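Local atomic coordinates of 2OG-Fe dioxygenase family protein (Methylibium petroleiphilum, PDB entry 3PL0), a protein that probably acts as an iron- and 2-oxoglutarate-dependent dioxygenase with a cupin-type double-stranded beta-helix fold, although its substrate is not established. Residues R66-G71 / E145-R150; A122-L127 / L243-G248; V173-I178 / L210-Q215. All blocks are in the same frame, centred on the assembly; numbering follows the deposited sequence.

Interaction 1 of 3, residues R66-G71 / E145-R150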
ATOM      1  N   ARG A  66       6.151  11.680   9.332  1.00 25.38           N
ATOM      2  CA  ARG A  66       5.816  10.994   8.079  1.00 26.86           C
ATOM      3  C   ARG A  66       6.538  11.611   6.879  1.00 27.18           C
ATOM      4  O   ARG A  66       6.552  12.803   6.696  1.00 27.46           O
ATOM      5  CB  ARG A  66       4.311  11.044   7.868  1.00 29.39           C
ATOM      6  CG  ARG A  66       3.861  10.256   6.620  1.00 33.84           C
ATOM      7  CD  ARG A  66       2.419   9.876   6.700  1.00 33.67           C
ATOM      8  NE  ARG A  66       1.548  11.044   6.574  1.00 39.69           N
ATOM      9  CZ  ARG A  66       0.386  11.173   7.215  1.00 46.78           C
ATOM     10  NH1 ARG A  66      -0.025  10.213   8.035  1.00 47.93           N
ATOM     11  NH2 ARG A  66      -0.377  12.255   7.046  1.00 46.66           N
ATOM     12  N   TYR A  67       7.169  10.751   6.095  1.00 25.13           N
ATOM     13  CA  TYR A  67       7.724  11.094   4.807  1.00 27.11           C
ATOM     14  C   TYR A  67       7.062  10.288   3.709  1.00 26.84           C
ATOM     15  O   TYR A  67       6.740   9.089   3.890  1.00 26.79           O
ATOM     16  CB  TYR A  67       9.213  10.786   4.801  1.00 26.22           C
ATOM     17  CG  TYR A  67       9.973  11.454   5.935  1.00 27.88           C
ATOM     18  CD1 TYR A  67      10.003  10.889   7.218  1.00 30.78           C
ATOM     19  CD2 TYR A  67      10.624  12.654   5.736  1.00 32.73           C
ATOM     20  CE1 TYR A  67      10.668  11.497   8.258  1.00 33.87           C
ATOM     21  CE2 TYR A  67      11.311  13.256   6.777  1.00 32.40           C
ATOM     22  CZ  TYR A  67      11.337  12.680   8.022  1.00 33.86           C
ATOM     23  OH  TYR A  67      11.998  13.320   9.043  1.00 33.85           O
ATOM     24  N   ARG A  68       6.925  10.904   2.544  1.00 27.71           N
ATOM     25  CA  ARG A  68       6.250  10.264   1.430  1.00 25.93           C
ATOM     26  C   ARG A  68       6.527  10.967   0.120  1.00 27.81           C
ATOM     27  O   ARG A  68       7.150  12.038   0.057  1.00 27.04           O
ATOM     28  CB  ARG A  68       4.736  10.277   1.662  1.00 27.67           C
ATOM     29  CG  ARG A  68       4.123  11.679   1.582  1.00 32.37           C
ATOM     30  CD  ARG A  68       2.817  11.790   2.265  1.00 33.96           C
ATOM     31  NE  ARG A  68       1.768  11.046   1.565  1.00 30.66           N
ATOM     32  CZ  ARG A  68       0.552  10.826   2.055  1.00 27.46           C
ATOM     33  NH1 ARG A  68       0.196  11.309   3.238  1.00 29.93           N
ATOM     34  NH2 ARG A  68      -0.316  10.113   1.342  1.00 29.69           N
ATOM     35  N   ARG A  69       6.079  10.298  -0.926  1.00 25.86           N
ATOM     36  CA  ARG A  69       5.972  10.848  -2.261  1.00 27.58           C
ATOM     37  C   ARG A  69       4.768  10.174  -2.888  1.00 26.60           C
ATOM     38  O   ARG A  69       4.185   9.258  -2.269  1.00 26.61           O
ATOM     39  CB  ARG A  69       7.214  10.561  -3.076  1.00 29.20           C
ATOM     40  CG  ARG A  69       8.424  11.419  -2.718  1.00 28.82           C
ATOM     41  CD  ARG A  69       9.581  11.060  -3.586  1.00 30.12           C
ATOM     42  NE  ARG A  69      10.730  11.831  -3.174  1.00 31.61           N
ATOM     43  CZ  ARG A  69      10.917  13.121  -3.425  1.00 36.66           C
ATOM     44  NH1 ARG A  69      10.085  13.829  -4.184  1.00 35.53           N
ATOM     45  NH2 ARG A  69      11.986  13.700  -2.922  1.00 40.74           N
ATOM     46  N   HIS A  70       4.355  10.678  -4.057  1.00 29.18           N
ATOM     47  CA  HIS A  70       3.080  10.311  -4.686  1.00 27.68           C
ATOM     48  C   HIS A  70       3.230  10.302  -6.200  1.00 30.03           C
ATOM     49  O   HIS A  70       3.952  11.132  -6.781  1.00 31.63           O
ATOM     50  CB  HIS A  70       2.013  11.298  -4.219  1.00 31.67           C
ATOM     51  CG  HIS A  70       0.648  11.067  -4.790  1.00 34.92           C
ATOM     52  ND1 HIS A  70      -0.100  12.081  -5.357  1.00 36.55           N
ATOM     53  CD2 HIS A  70      -0.132   9.955  -4.829  1.00 30.86           C
ATOM     54  CE1 HIS A  70      -1.267  11.593  -5.744  1.00 37.85           C
ATOM     55  NE2 HIS A  70      -1.321  10.311  -5.413  1.00 34.44           N
ATOM     56  N   GLY A  71       2.600   9.337  -6.852  1.00 29.59           N
ATOM     57  CA  GLY A  71       2.662   9.249  -8.295  1.00 31.72           C
ATOM     58  C   GLY A  71       1.518   8.414  -8.793  1.00 33.39           C
ATOM     59  O   GLY A  71       1.051   7.516  -8.081  1.00 27.26           O
ATOM     60  N   GLU A 145      -2.768   4.808  -7.888  1.00 25.05           N
ATOM     61  CA  GLU A 145      -1.928   5.750  -7.141  1.00 28.06           C
ATOM     62  C   GLU A 145      -0.865   4.982  -6.333  1.00 26.77           C
ATOM     63  O   GLU A 145      -1.137   3.896  -5.832  1.00 24.61           O
ATOM     64  CB  GLU A 145      -2.775   6.622  -6.224  1.00 27.06           C
ATOM     65  CG  GLU A 145      -3.889   7.399  -6.957  1.00 34.87           C
ATOM     66  CD  GLU A 145      -4.573   8.497  -6.124  1.00 43.41           C
ATOM     67  OE1 GLU A 145      -3.866   9.316  -5.483  1.00 45.24           O
ATOM     68  OE2 GLU A 145      -5.832   8.569  -6.162  1.00 41.59           O
ATOM     69  N   ALA A 146       0.346   5.527  -6.279  1.00 24.74           N
ATOM     70  CA  ALA A 146       1.427   4.928  -5.525  1.00 25.91           C
ATOM     71  C   ALA A 146       1.811   5.880  -4.399  1.00 26.79           C
ATOM     72  O   ALA A 146       2.072   7.052  -4.656  1.00 26.88           O
ATOM     73  CB  ALA A 146       2.596   4.677  -6.409  1.00 25.33           C
ATOM     74  N   HIS A 147       1.874   5.374  -3.166  1.00 23.57           N
ATOM     75  CA  HIS A 147       2.270   6.184  -2.024  1.00 25.22           C
ATOM     76  C   HIS A 147       3.380   5.478  -1.229  1.00 26.00           C
ATOM     77  O   HIS A 147       3.092   4.678  -0.321  1.00 27.27           O
ATOM     78  CB  HIS A 147       1.073   6.343  -1.103  1.00 26.37           C
ATOM     79  CG  HIS A 147      -0.121   6.968  -1.727  1.00 28.17           C
ATOM     80  ND1 HIS A 147      -0.381   8.308  -1.598  1.00 29.26           N
ATOM     81  CD2 HIS A 147      -1.141   6.448  -2.452  1.00 26.11           C
ATOM     82  CE1 HIS A 147      -1.509   8.594  -2.229  1.00 35.46           C
ATOM     83  NE2 HIS A 147      -1.985   7.483  -2.758  1.00 29.81           N
ATOM     84  N   PRO A 148       4.637   5.740  -1.556  1.00 24.72           N
ATOM     85  CA  PRO A 148       5.713   5.231  -0.700  1.00 25.69           C
ATOM     86  C   PRO A 148       5.776   6.028   0.589  1.00 25.81           C
ATOM     87  O   PRO A 148       5.686   7.270   0.550  1.00 26.61           O
ATOM     88  CB  PRO A 148       6.974   5.479  -1.502  1.00 25.14           C
ATOM     89  CG  PRO A 148       6.614   6.587  -2.470  1.00 22.34           C
ATOM     90  CD  PRO A 148       5.155   6.409  -2.766  1.00 29.53           C
ATOM     91  N   PHE A 149       5.916   5.332   1.700  1.00 26.89           N
ATOM     92  CA  PHE A 149       5.880   5.948   3.019  1.00 25.11           C
ATOM     93  C   PHE A 149       7.092   5.560   3.828  1.00 24.65           C
ATOM     94  O   PHE A 149       7.490   4.404   3.799  1.00 23.35           O
ATOM     95  CB  PHE A 149       4.697   5.431   3.813  1.00 23.89           C
ATOM     96  CG  PHE A 149       3.380   6.031   3.439  1.00 26.87           C
ATOM     97  CD1 PHE A 149       3.077   7.347   3.740  1.00 27.55           C
ATOM     98  CD2 PHE A 149       2.415   5.258   2.803  1.00 25.36           C
ATOM     99  CE1 PHE A 149       1.834   7.887   3.407  1.00 33.29           C
ATOM    100  CE2 PHE A 149       1.181   5.785   2.479  1.00 30.60           C
ATOM    101  CZ  PHE A 149       0.880   7.107   2.792  1.00 32.22           C
ATOM    102  N   ARG A 150       7.587   6.492   4.645  1.00 24.48           N
ATOM    103  CA  ARG A 150       8.395   6.144   5.825  1.00 26.67           C
ATOM    104  C   ARG A 150       7.820   6.863   7.015  1.00 26.18           C
ATOM    105  O   ARG A 150       7.614   8.064   6.982  1.00 27.90           O
ATOM    106  CB  ARG A 150       9.850   6.550   5.673  1.00 28.47           C
ATOM    107  CG  ARG A 150      10.668   6.511   6.996  1.00 31.49           C
ATOM    108  CD  ARG A 150      12.147   6.641   6.791  1.00 30.20           C
ATOM    109  NE  ARG A 150      12.696   5.484   6.124  1.00 28.81           N
ATOM    110  CZ  ARG A 150      13.950   5.356   5.704  1.00 31.61           C
ATOM    111  NH1 ARG A 150      14.883   6.294   5.916  1.00 34.11           N
ATOM    112  NH2 ARG A 150      14.299   4.230   5.119  1.00 30.82           N
TER
HETATM  113  O   HOH W   1       1.919   9.884  -1.021  1.00 31.65           O
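His-70 and Glu-145 meet through a hydrogen bond in which NE2 of His-70 donates to OE1 of Glu-145 over 2.7 Å. The carboxylate oxygen lies near the imidazole plane and uses its anti lone pair, turned from OE2. The same OE1 also accepts from His-90. Setting CG anti to the backbone N (chi1 179°) brings the His-70 ring alongside His-147. The two imidazoles are close to parallel but slid apart, with CD2 of His-70 over the face of His-147, 3.2 Å from its CE1. Replacing His-70 by an alanine removes the imidazole and is likely to leave Glu-145 OE1 without this donor and one face of His-147 less closely packed.

Next to the histidines, the Arg-68 guanidinium lies against Phe-149, whose CE1 sits 3.5 Å above its centre. Its edge turns to His-147, where NH2 makes only a weak bond to ND1. A water bridges the site more firmly: it accepts from Arg-68 NE at 2.8 Å, donates to Arg-69 O and meets His-147 ND1. Asp-56 takes NH1 of Arg-68 in a salt bridge, which probably balances its charge.

Packing is looser at the partly exposed end. There Arg-66 merely runs its CD along Phe-149, 3.9 Å from CE1, before reaching Asp-56, while the ends of Tyr-67 and Arg-150 diverge to Glu-154 and Asp-239. Hydrogen bonds join the backbones at both ends: Tyr-67 N to Arg-150 O at 2.9 Å on this looser side, and Ala-146 N to Gly-71 O at 2.8 Å on the buried one. Between them Arg-69 N reaches Pro-148 O weakly. The whole is an antiparallel pairing of strands 65-77 and 141-152 in the cupin-type double-stranded beta-helix.

Interaction 2 of 3, residues A122-L127 / L243-G248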
ATOM      1  N   ALA A 122       6.852  -4.251 -13.336  1.00 29.56           N
ATOM      2  CA  ALA A 122       6.500  -5.642 -13.106  1.00 27.81           C
ATOM      3  C   ALA A 122       5.514  -5.747 -11.925  1.00 28.42           C
ATOM      4  O   ALA A 122       4.497  -6.443 -12.008  1.00 28.20           O
ATOM      5  CB  ALA A 122       7.772  -6.502 -12.841  1.00 29.75           C
ATOM      6  N   LEU A 123       5.803  -4.986 -10.875  1.00 29.62           N
ATOM      7  CA  LEU A 123       4.969  -4.923  -9.686  1.00 25.38           C
ATOM      8  C   LEU A 123       3.577  -4.378 -10.025  1.00 27.54           C
ATOM      9  O   LEU A 123       2.595  -5.063  -9.831  1.00 26.62           O
ATOM     10  CB  LEU A 123       5.604  -4.030  -8.627  1.00 27.69           C
ATOM     11  CG  LEU A 123       4.867  -3.965  -7.265  1.00 26.47           C
ATOM     12  CD1 LEU A 123       4.741  -5.407  -6.602  1.00 24.30           C
ATOM     13  CD2 LEU A 123       5.532  -2.975  -6.354  1.00 27.25           C
ATOM     14  N   LEU A 124       3.490  -3.141 -10.514  1.00 25.49           N
ATOM     15  CA  LEU A 124       2.178  -2.558 -10.756  1.00 27.42           C
ATOM     16  C   LEU A 124       1.330  -3.351 -11.753  1.00 26.81           C
ATOM     17  O   LEU A 124       0.125  -3.461 -11.586  1.00 29.54           O
ATOM     18  CB  LEU A 124       2.249  -1.101 -11.191  1.00 26.43           C
ATOM     19  CG  LEU A 124       2.431  -0.067 -10.091  1.00 29.69           C
ATOM     20  CD1 LEU A 124       3.727  -0.322  -9.220  1.00 30.59           C
ATOM     21  CD2 LEU A 124       2.424   1.351 -10.747  1.00 26.68           C
ATOM     22  N   VAL A 125       1.956  -3.880 -12.794  1.00 29.17           N
ATOM     23  CA  VAL A 125       1.238  -4.596 -13.835  1.00 27.41           C
ATOM     24  C   VAL A 125       0.679  -5.926 -13.327  1.00 26.43           C
ATOM     25  O   VAL A 125      -0.495  -6.231 -13.556  1.00 28.32           O
ATOM     26  CB  VAL A 125       2.125  -4.802 -15.088  1.00 29.57           C
ATOM     27  CG1 VAL A 125       1.524  -5.858 -16.079  1.00 27.31           C
ATOM     28  CG2 VAL A 125       2.315  -3.457 -15.819  1.00 31.06           C
ATOM     29  N   ALA A 126       1.511  -6.712 -12.658  1.00 27.71           N
ATOM     30  CA  ALA A 126       1.137  -8.061 -12.205  1.00 29.33           C
ATOM     31  C   ALA A 126      -0.026  -7.982 -11.237  1.00 28.93           C
ATOM     32  O   ALA A 126      -0.978  -8.788 -11.321  1.00 27.41           O
ATOM     33  CB  ALA A 126       2.341  -8.798 -11.538  1.00 28.64           C
ATOM     34  N   LEU A 127       0.033  -6.992 -10.357  1.00 25.88           N
ATOM     35  CA  LEU A 127      -1.031  -6.798  -9.371  1.00 25.90           C
ATOM     36  C   LEU A 127      -2.332  -6.326 -10.047  1.00 26.79           C
ATOM     37  O   LEU A 127      -3.426  -6.768  -9.693  1.00 26.01           O
ATOM     38  CB  LEU A 127      -0.610  -5.818  -8.268  1.00 28.03           C
ATOM     39  CG  LEU A 127       0.552  -6.252  -7.361  1.00 28.43           C
ATOM     40  CD1 LEU A 127       0.929  -5.056  -6.529  1.00 30.79           C
ATOM     41  CD2 LEU A 127       0.130  -7.463  -6.495  1.00 32.02           C
ATOM     42  N   LEU A 243      -0.275   0.888  -2.872  1.00 22.43           N
ATOM     43  CA  LEU A 243      -0.727   1.025  -4.261  1.00 22.08           C
ATOM     44  C   LEU A 243      -2.236   0.874  -4.260  1.00 25.45           C
ATOM     45  O   LEU A 243      -2.776  -0.088  -3.664  1.00 27.21           O
ATOM     46  CB  LEU A 243      -0.086  -0.034  -5.173  1.00 21.45           C
ATOM     47  CG  LEU A 243       1.452  -0.107  -5.301  1.00 25.22           C
ATOM     48  CD1 LEU A 243       1.941  -1.376  -6.067  1.00 24.35           C
ATOM     49  CD2 LEU A 243       2.003   1.154  -5.934  1.00 25.78           C
ATOM     50  N   THR A 244      -2.950   1.811  -4.872  1.00 22.06           N
ATOM     51  CA  THR A 244      -4.366   1.682  -4.947  1.00 22.19           C
ATOM     52  C   THR A 244      -4.781   1.536  -6.404  1.00 27.06           C
ATOM     53  O   THR A 244      -4.223   2.187  -7.302  1.00 24.82           O
ATOM     54  CB  THR A 244      -5.094   2.866  -4.301  1.00 25.49           C
ATOM     55  OG1 THR A 244      -4.801   4.055  -5.024  1.00 27.56           O
ATOM     56  CG2 THR A 244      -4.689   3.024  -2.857  1.00 26.21           C
ATOM     57  N   TYR A 245      -5.774   0.689  -6.626  1.00 27.18           N
ATOM     58  CA  TYR A 245      -6.320   0.465  -7.945  1.00 27.10           C
ATOM     59  C   TYR A 245      -7.806   0.803  -7.933  1.00 29.11           C
ATOM     60  O   TYR A 245      -8.579   0.299  -7.083  1.00 27.71           O
ATOM     61  CB  TYR A 245      -6.126  -1.006  -8.350  1.00 28.81           C
ATOM     62  CG  TYR A 245      -4.684  -1.398  -8.576  1.00 25.09           C
ATOM     63  CD1 TYR A 245      -3.791  -1.469  -7.502  1.00 27.31           C
ATOM     64  CD2 TYR A 245      -4.216  -1.699  -9.851  1.00 24.84           C
ATOM     65  CE1 TYR A 245      -2.469  -1.808  -7.698  1.00 27.81           C
ATOM     66  CE2 TYR A 245      -2.902  -2.056 -10.067  1.00 27.27           C
ATOM     67  CZ  TYR A 245      -2.018  -2.090  -8.985  1.00 26.70           C
ATOM     68  OH  TYR A 245      -0.716  -2.446  -9.212  1.00 30.36           O
ATOM     69  N   ARG A 246      -8.221   1.614  -8.906  1.00 28.27           N
ATOM     70  CA  ARG A 246      -9.607   2.054  -8.979  1.00 27.20           C
ATOM     71  C   ARG A 246     -10.119   2.039 -10.421  1.00 30.35           C
ATOM     72  O   ARG A 246      -9.413   2.485 -11.335  1.00 27.27           O
ATOM     73  CB  ARG A 246      -9.717   3.450  -8.381  1.00 29.35           C
ATOM     74  CG  ARG A 246     -11.185   3.946  -8.184  1.00 30.09           C
ATOM     75  CD  ARG A 246     -11.232   5.176  -7.291  1.00 34.81           C
ATOM     76  NE  ARG A 246     -12.607   5.487  -6.922  1.00 36.12           N
ATOM     77  CZ  ARG A 246     -13.452   6.166  -7.695  1.00 44.48           C
ATOM     78  NH1 ARG A 246     -13.068   6.615  -8.879  1.00 45.21           N
ATOM     79  NH2 ARG A 246     -14.687   6.385  -7.296  1.00 46.90           N
ATOM     80  N   SER A 247     -11.332   1.503 -10.601  1.00 29.94           N
ATOM     81  CA  SER A 247     -12.062   1.524 -11.865  1.00 31.44           C
ATOM     82  C   SER A 247     -12.703   2.876 -12.085  1.00 32.31           C
ATOM     83  O   SER A 247     -13.082   3.514 -11.126  1.00 31.25           O
ATOM     84  CB  SER A 247     -13.195   0.502 -11.800  1.00 31.76           C
ATOM     85  OG  SER A 247     -13.860   0.430 -13.048  1.00 35.51           O
ATOM     86  N   GLY A 248     -12.842   3.300 -13.344  1.00 35.21           N
ATOM     87  CA  GLY A 248     -13.610   4.502 -13.715  1.00 37.42           C
ATOM     88  C   GLY A 248     -12.758   5.767 -13.743  1.00 38.72           C
ATOM     89  O   GLY A 248     -12.741   6.525 -14.725  1.00 40.35           O
TER
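Helix 118-134 packs on the curved sheet of the double-stranded beta-helix here, and strand 237-246 meets it through two alternate residues, Leu-243 and Tyr-245. Helix and strand run at 39° to one another, with their axes 10.5 Å apart at closest approach, so the strand's side chains bridge the gap to the helix.

Leu-243 sends its CD1 methyl into the middle of three helix leucines. CD1 of Leu-124 and CD1 of Leu-127 each approach it to 3.8 Å, both side chains crossing that of Leu-243 at about a right angle, and CD2 of Leu-123 comes in obliquely at 3.9 Å. Leu-123 reaches this point because its CG is anti to the backbone N (chi1 -175°), which brings CD2 close to Leu-243.

Tyr-245 points at the helix with its hydroxyl foremost. OH donates to the backbone O of Leu-124 over 2.7 Å, in the carbonyl plane and on a lone pair, at a C=O...O angle of 113°; the carbonyl oxygen lies at the edge of the ring, in its plane. CB of Leu-127 rests 3.5 Å from the same OH. Trp-142 and Phe-131 meet the tyrosine ring edge-to-face, which probably limits its rotation, and Leu-35 of helix 29-36 touches Leu-127 from the helical layer.

The layer is thus mainly apolar and not direction-specific, whereas the buried phenol finds its acceptor at one defined carbonyl, a bond that would help fix where the helix sits along the strand.

Interaction 3 of 3, residues V173-I178 / L210-Q215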
ATOM      1  N   VAL A 173      -6.385  -2.657  -2.994  1.00 25.27           N
ATOM      2  CA  VAL A 173      -5.173  -2.100  -2.441  1.00 24.77           C
ATOM      3  C   VAL A 173      -4.100  -3.160  -2.262  1.00 23.52           C
ATOM      4  O   VAL A 173      -4.401  -4.332  -1.910  1.00 22.86           O
ATOM      5  CB  VAL A 173      -5.452  -1.403  -1.118  1.00 25.35           C
ATOM      6  CG1 VAL A 173      -4.139  -0.837  -0.544  1.00 21.38           C
ATOM      7  CG2 VAL A 173      -6.504  -0.278  -1.324  1.00 24.27           C
ATOM      8  N   ALA A 174      -2.851  -2.775  -2.543  1.00 22.41           N
ATOM      9  CA  ALA A 174      -1.697  -3.581  -2.158  1.00 24.90           C
ATOM     10  C   ALA A 174      -0.858  -2.773  -1.225  1.00 24.23           C
ATOM     11  O   ALA A 174      -0.455  -1.656  -1.554  1.00 26.34           O
ATOM     12  CB  ALA A 174      -0.848  -3.972  -3.355  1.00 23.24           C
ATOM     13  N   VAL A 175      -0.587  -3.333  -0.055  1.00 26.10           N
ATOM     14  CA  VAL A 175       0.399  -2.773   0.873  1.00 24.82           C
ATOM     15  C   VAL A 175       1.671  -3.623   0.788  1.00 22.64           C
ATOM     16  O   VAL A 175       1.672  -4.803   1.171  1.00 22.07           O
ATOM     17  CB  VAL A 175      -0.100  -2.796   2.310  1.00 25.72           C
ATOM     18  CG1 VAL A 175       0.976  -2.181   3.258  1.00 25.83           C
ATOM     19  CG2 VAL A 175      -1.440  -2.036   2.442  1.00 26.00           C
ATOM     20  N   VAL A 176       2.758  -3.026   0.318  1.00 22.28           N
ATOM     21  CA  VAL A 176       4.019  -3.754   0.133  1.00 19.79           C
ATOM     22  C   VAL A 176       4.883  -3.366   1.332  1.00 25.18           C
ATOM     23  O   VAL A 176       5.063  -2.176   1.605  1.00 26.18           O
ATOM     24  CB  VAL A 176       4.749  -3.351  -1.148  1.00 24.67           C
ATOM     25  CG1 VAL A 176       6.049  -4.152  -1.274  1.00 25.58           C
ATOM     26  CG2 VAL A 176       3.840  -3.530  -2.347  1.00 21.14           C
ATOM     27  N   PHE A 177       5.362  -4.356   2.085  1.00 23.85           N
ATOM     28  CA  PHE A 177       6.280  -4.082   3.199  1.00 24.77           C
ATOM     29  C   PHE A 177       7.665  -3.930   2.642  1.00 26.12           C
ATOM     30  O   PHE A 177       8.161  -4.824   1.950  1.00 27.95           O
ATOM     31  CB  PHE A 177       6.267  -5.186   4.231  1.00 26.07           C
ATOM     32  CG  PHE A 177       7.214  -4.954   5.348  1.00 23.23           C
ATOM     33  CD1 PHE A 177       6.929  -3.997   6.312  1.00 26.23           C
ATOM     34  CD2 PHE A 177       8.372  -5.699   5.459  1.00 24.11           C
ATOM     35  CE1 PHE A 177       7.808  -3.741   7.345  1.00 26.55           C
ATOM     36  CE2 PHE A 177       9.268  -5.460   6.493  1.00 25.79           C
ATOM     37  CZ  PHE A 177       8.989  -4.471   7.436  1.00 25.89           C
ATOM     38  N   ILE A 178       8.285  -2.777   2.895  1.00 24.06           N
ATOM     39  CA  ILE A 178       9.566  -2.452   2.278  1.00 24.84           C
ATOM     40  C   ILE A 178      10.707  -2.714   3.276  1.00 27.64           C
ATOM     41  O   ILE A 178      11.710  -3.293   2.910  1.00 25.46           O
ATOM     42  CB  ILE A 178       9.565  -1.035   1.819  1.00 25.94           C
ATOM     43  CG1 ILE A 178       8.474  -0.853   0.732  1.00 26.22           C
ATOM     44  CG2 ILE A 178      10.953  -0.551   1.375  1.00 29.41           C
ATOM     45  CD1 ILE A 178       8.797  -1.532  -0.617  1.00 26.83           C
ATOM     46  N   LEU A 210       0.503  -7.405   1.117  1.00 23.23           N
ATOM     47  CA  LEU A 210      -0.858  -7.614   1.532  1.00 23.29           C
ATOM     48  C   LEU A 210      -1.750  -7.101   0.419  1.00 22.84           C
ATOM     49  O   LEU A 210      -1.732  -5.911   0.126  1.00 26.37           O
ATOM     50  CB  LEU A 210      -1.147  -6.841   2.826  1.00 24.01           C
ATOM     51  CG  LEU A 210      -2.597  -6.748   3.336  1.00 24.98           C
ATOM     52  CD1 LEU A 210      -3.116  -8.139   3.632  1.00 17.94           C
ATOM     53  CD2 LEU A 210      -2.659  -5.838   4.571  1.00 23.36           C
ATOM     54  N   LEU A 211      -2.544  -7.995  -0.145  1.00 21.77           N
ATOM     55  CA  LEU A 211      -3.559  -7.687  -1.149  1.00 22.77           C
ATOM     56  C   LEU A 211      -4.906  -7.556  -0.462  1.00 24.52           C
ATOM     57  O   LEU A 211      -5.253  -8.414   0.375  1.00 23.67           O
ATOM     58  CB  LEU A 211      -3.622  -8.774  -2.228  1.00 23.48           C
ATOM     59  CG  LEU A 211      -2.286  -9.046  -2.978  1.00 28.11           C
ATOM     60  CD1 LEU A 211      -2.412 -10.107  -4.069  1.00 32.59           C
ATOM     61  CD2 LEU A 211      -1.652  -7.715  -3.545  1.00 23.24           C
ATOM     62  N   LEU A 212      -5.649  -6.485  -0.767  1.00 22.46           N
ATOM     63  CA  LEU A 212      -6.946  -6.185  -0.136  1.00 24.02           C
ATOM     64  C   LEU A 212      -8.025  -5.878  -1.204  1.00 25.42           C
ATOM     65  O   LEU A 212      -7.796  -5.134  -2.144  1.00 26.33           O
ATOM     66  CB  LEU A 212      -6.845  -4.932   0.758  1.00 27.58           C
ATOM     67  CG  LEU A 212      -5.823  -4.923   1.897  1.00 29.53           C
ATOM     68  CD1 LEU A 212      -5.600  -3.488   2.415  1.00 27.82           C
ATOM     69  CD2 LEU A 212      -6.268  -5.848   3.058  1.00 25.90           C
ATOM     70  N   ASP A 213      -9.197  -6.463  -1.043  1.00 25.08           N
ATOM     71  CA  ASP A 213     -10.383  -6.054  -1.788  1.00 24.83           C
ATOM     72  C   ASP A 213     -11.005  -4.974  -0.944  1.00 26.60           C
ATOM     73  O   ASP A 213     -11.664  -5.212   0.101  1.00 26.29           O
ATOM     74  CB  ASP A 213     -11.320  -7.224  -1.968  1.00 25.26           C
ATOM     75  CG  ASP A 213     -12.609  -6.855  -2.678  1.00 31.25           C
ATOM     76  OD1 ASP A 213     -12.947  -5.656  -2.839  1.00 31.17           O
ATOM     77  OD2 ASP A 213     -13.301  -7.807  -3.053  1.00 31.37           O
ATOM     78  N   ASP A 214     -10.805  -3.762  -1.404  1.00 27.64           N
ATOM     79  CA  ASP A 214     -11.192  -2.586  -0.636  1.00 27.97           C
ATOM     80  C   ASP A 214     -12.696  -2.443  -0.419  1.00 30.74           C
ATOM     81  O   ASP A 214     -13.131  -1.630   0.381  1.00 30.55           O
ATOM     82  CB  ASP A 214     -10.658  -1.335  -1.322  1.00 30.05           C
ATOM     83  CG  ASP A 214     -10.609  -0.164  -0.405  1.00 36.73           C
ATOM     84  OD1 ASP A 214      -9.927  -0.262   0.658  1.00 28.41           O
ATOM     85  OD2 ASP A 214     -11.277   0.843  -0.722  1.00 33.40           O
ATOM     86  N   GLN A 215     -13.490  -3.223  -1.142  1.00 33.58           N
ATOM     87  CA  GLN A 215     -14.953  -3.230  -0.934  1.00 35.10           C
ATOM     88  C   GLN A 215     -15.405  -4.308   0.067  1.00 34.33           C
ATOM     89  O   GLN A 215     -16.569  -4.383   0.393  1.00 35.32           O
ATOM     90  CB  GLN A 215     -15.679  -3.405  -2.292  1.00 37.12           C
ATOM     91  CG  GLN A 215     -15.410  -2.212  -3.259  1.00 37.87           C
ATOM     92  CD  GLN A 215     -16.149  -2.331  -4.598  1.00 48.36           C
ATOM     93  OE1 GLN A 215     -16.893  -3.278  -4.846  1.00 45.27           O
ATOM     94  NE2 GLN A 215     -15.921  -1.370  -5.461  1.00 44.32           N
TER
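Val-173 and Leu-212 face each other across an antiparallel pair, their side chains on the same side of the sheet as those of Val-175 and Leu-210, while Ala-174 and Leu-211 point to the other side. On the first side the side chains stand next to one another. Leu-212 has its CG anti to the carbonyl carbon (chi1 -58°) and, with an extended second torsion (chi2 164°), holds CD1 near both valines, 4.1 Å from CB of Val-173 and 4.4 Å from CG2 of Val-175. In the neighbouring pair CB of Val-175 lies 4.2 Å from CB of Leu-210. Phe-24 of strand 24-27 packs on both leucines.

On the reverse side, CD2 of Leu-211 reaches across to CB of Ala-174 at 3.8 Å. The small alanine and the long leucine both touch Leu-127 of helix 118-134, so this side belongs to the interface with the helical layer.

Backbone bonds hold the register: Leu-212 N to Val-173 O at 2.7 Å and Val-175 N to Leu-210 O at 2.8 Å, each with its return bond. Beyond the strand, Asp-213 OD1 accepts from Gln-215 N in an Asx turn. Asp-214 crosses Val-173 obliquely, placing OD1 4.0 Å from CG2, while its carboxylate receives backbone N-H groups of Asp-168 and Val-170.

Between the strands, then, paired amides are flanked by aliphatic groups on both sides, which probably keep water from the backbone bonds, and charge is confined to the turn, where the acidic side chains have polar partners.

All three interactions reach one curled antiparallel sheet, in which strands 65-77, 141-152, 237-246, 172-181 and 209-213 lie side by side in that order. Interaction 1 joins the first two and interaction 3 the last two, with centres about 14 Å apart and no direct touch. Interaction 2, about 15 Å and 10 Å from their respective centres, brings in the strand between them: Thr-244 N probably bonds to Glu-145 O, and Leu-243 N to Ala-174 O. Along the chain, interactions 1 and 2 alternate, whereas interaction 3 follows interaction 1 and falls between the segments of interaction 2. Helix 118-134 backs the sheet, with Leu-127 on both Ala-174 and Leu-211, consistent with a cupin fold.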